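Local coordinates for VAO-type flavoprotein oxidase VAO615 (Myceliophthora thermophila, PDB 6F72) that probably acts as a secreted oxidoreductase with bicovalently bound FAD, whose reduced form reacts rapidly with molecular oxygen, though its substrate is still unknown, at residues S100-N105 with A493-A498. Sequence-based numbering, arbitrary orientation.
With NAG (2-acetamido-2-deoxy-beta-D-glucopyranose), chain C.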
ATOM      1  N   SER A 100       6.628   5.644   7.890  1.00 21.57           N
ATOM      2  CA  SER A 100       5.729   5.734   9.046  1.00 21.34           C
ATOM      3  C   SER A 100       6.354   6.384  10.278  1.00 21.46           C
ATOM      4  O   SER A 100       7.263   5.816  10.906  1.00 21.36           O
ATOM      5  CB  SER A 100       5.146   4.366   9.405  1.00 20.91           C
ATOM      6  OG  SER A 100       4.539   4.390  10.681  1.00 20.92           O
ATOM      7  N   GLN A 101       5.804   7.547  10.645  1.00 21.65           N
ATOM      8  CA  GLN A 101       6.230   8.287  11.837  1.00 21.84           C
ATOM      9  C   GLN A 101       6.030   7.435  13.088  1.00 21.57           C
ATOM     10  O   GLN A 101       6.782   7.560  14.051  1.00 21.66           O
ATOM     11  CB  GLN A 101       5.472   9.615  11.995  1.00 22.21           C
ATOM     12  CG  GLN A 101       5.420  10.533  10.775  1.00 22.53           C
ATOM     13  CD  GLN A 101       4.231  10.253   9.865  1.00 22.41           C
ATOM     14  OE1 GLN A 101       3.713   9.141   9.831  1.00 21.93           O
ATOM     15  NE2 GLN A 101       3.804  11.265   9.111  1.00 22.87           N
ATOM     16  N   ASN A 102       5.025   6.554  13.061  1.00 21.25           N
ATOM     17  CA  ASN A 102       4.762   5.679  14.195  1.00 21.08           C
ATOM     18  C   ASN A 102       5.847   4.620  14.379  1.00 20.96           C
ATOM     19  O   ASN A 102       6.199   4.289  15.508  1.00 20.96           O
ATOM     20  CB  ASN A 102       3.369   5.047  14.092  1.00 20.84           C
ATOM     21  CG  ASN A 102       2.974   4.261  15.340  1.00 20.75           C
ATOM     22  OD1 ASN A 102       3.328   4.605  16.463  1.00 20.87           O
ATOM     23  ND2 ASN A 102       2.195   3.208  15.136  1.00 20.50           N
ATOM     24  N   PHE A 103       6.359   4.087  13.268  1.00 20.88           N
ATOM     25  CA  PHE A 103       7.413   3.086  13.331  1.00 20.97           C
ATOM     26  C   PHE A 103       8.817   3.709  13.481  1.00 21.53           C
ATOM     27  O   PHE A 103       9.680   3.069  14.056  1.00 21.53           O
ATOM     28  CB  PHE A 103       7.295   2.032  12.198  1.00 20.55           C
ATOM     29  CG  PHE A 103       6.129   1.101  12.390  1.00 20.19           C
ATOM     30  CD1 PHE A 103       6.227   0.004  13.258  1.00 20.10           C
ATOM     31  CD2 PHE A 103       4.903   1.368  11.781  1.00 20.03           C
ATOM     32  CE1 PHE A 103       5.136  -0.823  13.480  1.00 19.86           C
ATOM     33  CE2 PHE A 103       3.805   0.544  12.002  1.00 19.82           C
ATOM     34  CZ  PHE A 103       3.923  -0.551  12.852  1.00 19.72           C
ATOM     35  N   GLN A 104       9.013   4.935  12.975  1.00 22.14           N
ATOM     36  CA  GLN A 104      10.171   5.772  13.343  1.00 23.16           C
ATOM     37  C   GLN A 104      10.236   5.827  14.869  1.00 23.86           C
ATOM     38  O   GLN A 104      11.302   5.630  15.446  1.00 24.21           O
ATOM     39  CB  GLN A 104      10.061   7.189  12.774  1.00 23.25           C
ATOM     40  CG  GLN A 104      10.285   7.260  11.275  1.00 23.21           C
ATOM     41  CD  GLN A 104       9.709   8.512  10.643  1.00 23.43           C
ATOM     42  OE1 GLN A 104       9.373   9.469  11.331  1.00 23.59           O
ATOM     43  NE2 GLN A 104       9.597   8.507   9.313  1.00 23.42           N
ATOM     44  N   ASN A 105       9.073   6.026  15.502  1.00 24.42           N
ATOM     45  CA  ASN A 105       8.911   5.913  16.955  1.00 25.27           C
ATOM     46  C   ASN A 105       9.917   6.776  17.755  1.00 25.17           C
ATOM     47  O   ASN A 105      10.444   6.352  18.787  1.00 25.08           O
ATOM     48  CB  ASN A 105       8.972   4.440  17.395  1.00 26.48           C
ATOM     49  CG  ASN A 105       8.272   4.198  18.709  1.00 28.33           C
ATOM     50  OD1 ASN A 105       7.426   4.983  19.116  1.00 28.00           O
ATOM     51  ND2 ASN A 105       8.612   3.105  19.371  1.00 30.75           N
ATOM     52  N   ALA A 493      -1.602   6.188  22.101  1.00 23.27           N
ATOM     53  CA  ALA A 493      -3.031   6.121  22.362  1.00 23.66           C
ATOM     54  C   ALA A 493      -3.833   6.216  21.071  1.00 23.43           C
ATOM     55  O   ALA A 493      -4.839   5.519  20.936  1.00 23.50           O
ATOM     56  CB  ALA A 493      -3.458   7.201  23.353  1.00 24.21           C
ATOM     57  N   ARG A 494      -3.392   7.051  20.124  1.00 23.29           N
ATOM     58  CA  ARG A 494      -4.031   7.135  18.798  1.00 23.13           C
ATOM     59  C   ARG A 494      -3.916   5.801  18.011  1.00 22.82           C
ATOM     60  O   ARG A 494      -4.885   5.333  17.350  1.00 22.63           O
ATOM     61  CB  ARG A 494      -3.479   8.322  18.002  1.00 23.03           C
ATOM     62  CG  ARG A 494      -4.285   8.656  16.752  1.00 22.89           C
ATOM     63  CD  ARG A 494      -3.854   9.970  16.122  1.00 22.96           C
ATOM     64  NE  ARG A 494      -4.381  11.118  16.847  1.00 23.54           N
ATOM     65  CZ  ARG A 494      -4.084  12.394  16.590  1.00 23.77           C
ATOM     66  NH1 ARG A 494      -3.265  12.730  15.594  1.00 23.47           N
ATOM     67  NH2 ARG A 494      -4.635  13.346  17.332  1.00 24.31           N
ATOM     68  N   ASP A 495      -2.728   5.199  18.112  1.00 22.76           N
ATOM     69  CA  ASP A 495      -2.446   3.856  17.600  1.00 22.49           C
ATOM     70  C   ASP A 495      -3.453   2.807  18.143  1.00 22.81           C
ATOM     71  O   ASP A 495      -4.092   2.083  17.347  1.00 22.60           O
ATOM     72  CB  ASP A 495      -0.988   3.478  17.927  1.00 22.34           C
ATOM     73  CG  ASP A 495      -0.358   2.571  16.889  1.00 21.94           C
ATOM     74  OD1 ASP A 495      -0.827   2.556  15.725  1.00 21.65           O
ATOM     75  OD2 ASP A 495       0.637   1.888  17.242  1.00 21.89           O
ATOM     76  N   ARG A 496      -3.604   2.731  19.470  1.00 23.37           N
ATOM     77  CA  ARG A 496      -4.540   1.780  20.085  1.00 23.86           C
ATOM     78  C   ARG A 496      -6.007   2.109  19.801  1.00 24.19           C
ATOM     79  O   ARG A 496      -6.820   1.190  19.573  1.00 24.25           O
ATOM     80  CB  ARG A 496      -4.295   1.597  21.585  1.00 24.43           C
ATOM     81  CG  ARG A 496      -2.947   0.951  21.918  1.00 24.46           C
ATOM     82  CD  ARG A 496      -2.741   0.806  23.422  1.00 25.14           C
ATOM     83  NE  ARG A 496      -3.074   2.040  24.156  1.00 25.71           N
ATOM     84  CZ  ARG A 496      -2.220   3.022  24.473  1.00 25.78           C
ATOM     85  NH1 ARG A 496      -0.932   2.955  24.158  1.00 25.51           N
ATOM     86  NH2 ARG A 496      -2.670   4.080  25.122  1.00 26.26           N
ATOM     87  N   TYR A 497      -6.344   3.402  19.796  1.00 24.44           N
ATOM     88  CA  TYR A 497      -7.662   3.851  19.339  1.00 24.61           C
ATOM     89  C   TYR A 497      -7.996   3.303  17.942  1.00 24.18           C
ATOM     90  O   TYR A 497      -9.095   2.766  17.737  1.00 24.20           O
ATOM     91  CB  TYR A 497      -7.803   5.379  19.354  1.00 25.00           C
ATOM     92  CG  TYR A 497      -9.055   5.851  18.638  1.00 25.30           C
ATOM     93  CD1 TYR A 497     -10.320   5.760  19.250  1.00 25.93           C
ATOM     94  CD2 TYR A 497      -8.981   6.364  17.338  1.00 25.01           C
ATOM     95  CE1 TYR A 497     -11.471   6.167  18.571  1.00 26.30           C
ATOM     96  CE2 TYR A 497     -10.111   6.787  16.661  1.00 25.26           C
ATOM     97  CZ  TYR A 497     -11.350   6.671  17.261  1.00 25.97           C
ATOM     98  OH  TYR A 497     -12.457   7.091  16.559  1.00 26.29           O
ATOM     99  N   ALA A 498      -7.068   3.434  16.990  1.00 23.59           N
ATOM    100  CA  ALA A 498      -7.359   3.005  15.626  1.00 23.22           C
ATOM    101  C   ALA A 498      -7.651   1.491  15.563  1.00 23.10           C
ATOM    102  O   ALA A 498      -8.673   1.088  15.018  1.00 23.00           O
ATOM    103  CB  ALA A 498      -6.241   3.396  14.672  1.00 22.82           C
TER
HETATM  104  C1  NAG C   1       7.991   2.731  20.613  1.00 20.63           C
HETATM  105  C2  NAG C   1       7.219   1.472  20.154  1.00 24.96           C
HETATM  106  C3  NAG C   1       6.620   0.733  21.347  1.00 26.59           C
HETATM  107  C4  NAG C   1       7.651   0.439  22.448  1.00 27.89           C
HETATM  108  C5  NAG C   1       8.492   1.685  22.752  1.00 26.56           C
HETATM  109  C6  NAG C   1       9.695   1.361  23.630  1.00 27.52           C
HETATM  110  C7  NAG C   1       6.198   1.387  17.897  1.00 26.18           C
HETATM  111  C8  NAG C   1       5.006   1.790  17.089  1.00 26.09           C
HETATM  112  N2  NAG C   1       6.165   1.762  19.185  1.00 25.53           N
HETATM  113  O3  NAG C   1       6.032  -0.490  20.886  1.00 28.27           O
HETATM  114  O4  NAG C   1       6.988   0.086  23.670  1.00 31.58           O
HETATM  115  O5  NAG C   1       8.977   2.327  21.566  1.00 23.49           O
HETATM  116  O6  NAG C   1      10.067   2.575  24.291  1.00 29.62           O
HETATM  117  O7  NAG C   1       7.110   0.754  17.385  1.00 26.04           O
HETATM  118  O   HOH W   1       0.224   2.563  13.233  1.00 22.05           O
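With CG anti to the backbone N (chi1 -173°), Asn102 of the short helix 101-104 places its amide where ND2 meets Asp495 on the long helix 488-508. Asn102 ND2 donates to Asp495 OD2 at 2.9 Å, with an N-H...O angle of 159°. The acceptor lies close to the amide plane, but the nitrogen stands well above the carboxylate plane, and the two planes are 84° apart. A water bridges the same pair, accepting from Asn102 ND2 at 2.8 Å and donating to Asp495 OD1 at 2.7 Å. The acetyl methyl C8 of the N-acetylglucosamine carried by Asn105 lies over one face of the amide, 3.3 Å from Asn102 OD1. Ser100 caps the start of the short helix, its OG accepting from Phe103 N. Phe412 of strand 412-419 touches both Asn102 and Asp495. His522 also hydrogen-bonds to Asp495 OD2, and Asn521 to OD1. An alanine in place of Asn102 would probably cost Asp495 one donor and leave the bridging water without its amide partner. The contact ties helix 101-104 to helix 488-508 beside the glycosylated Asn105. The donors gathered round the buried carboxylate would probably favour its charged form.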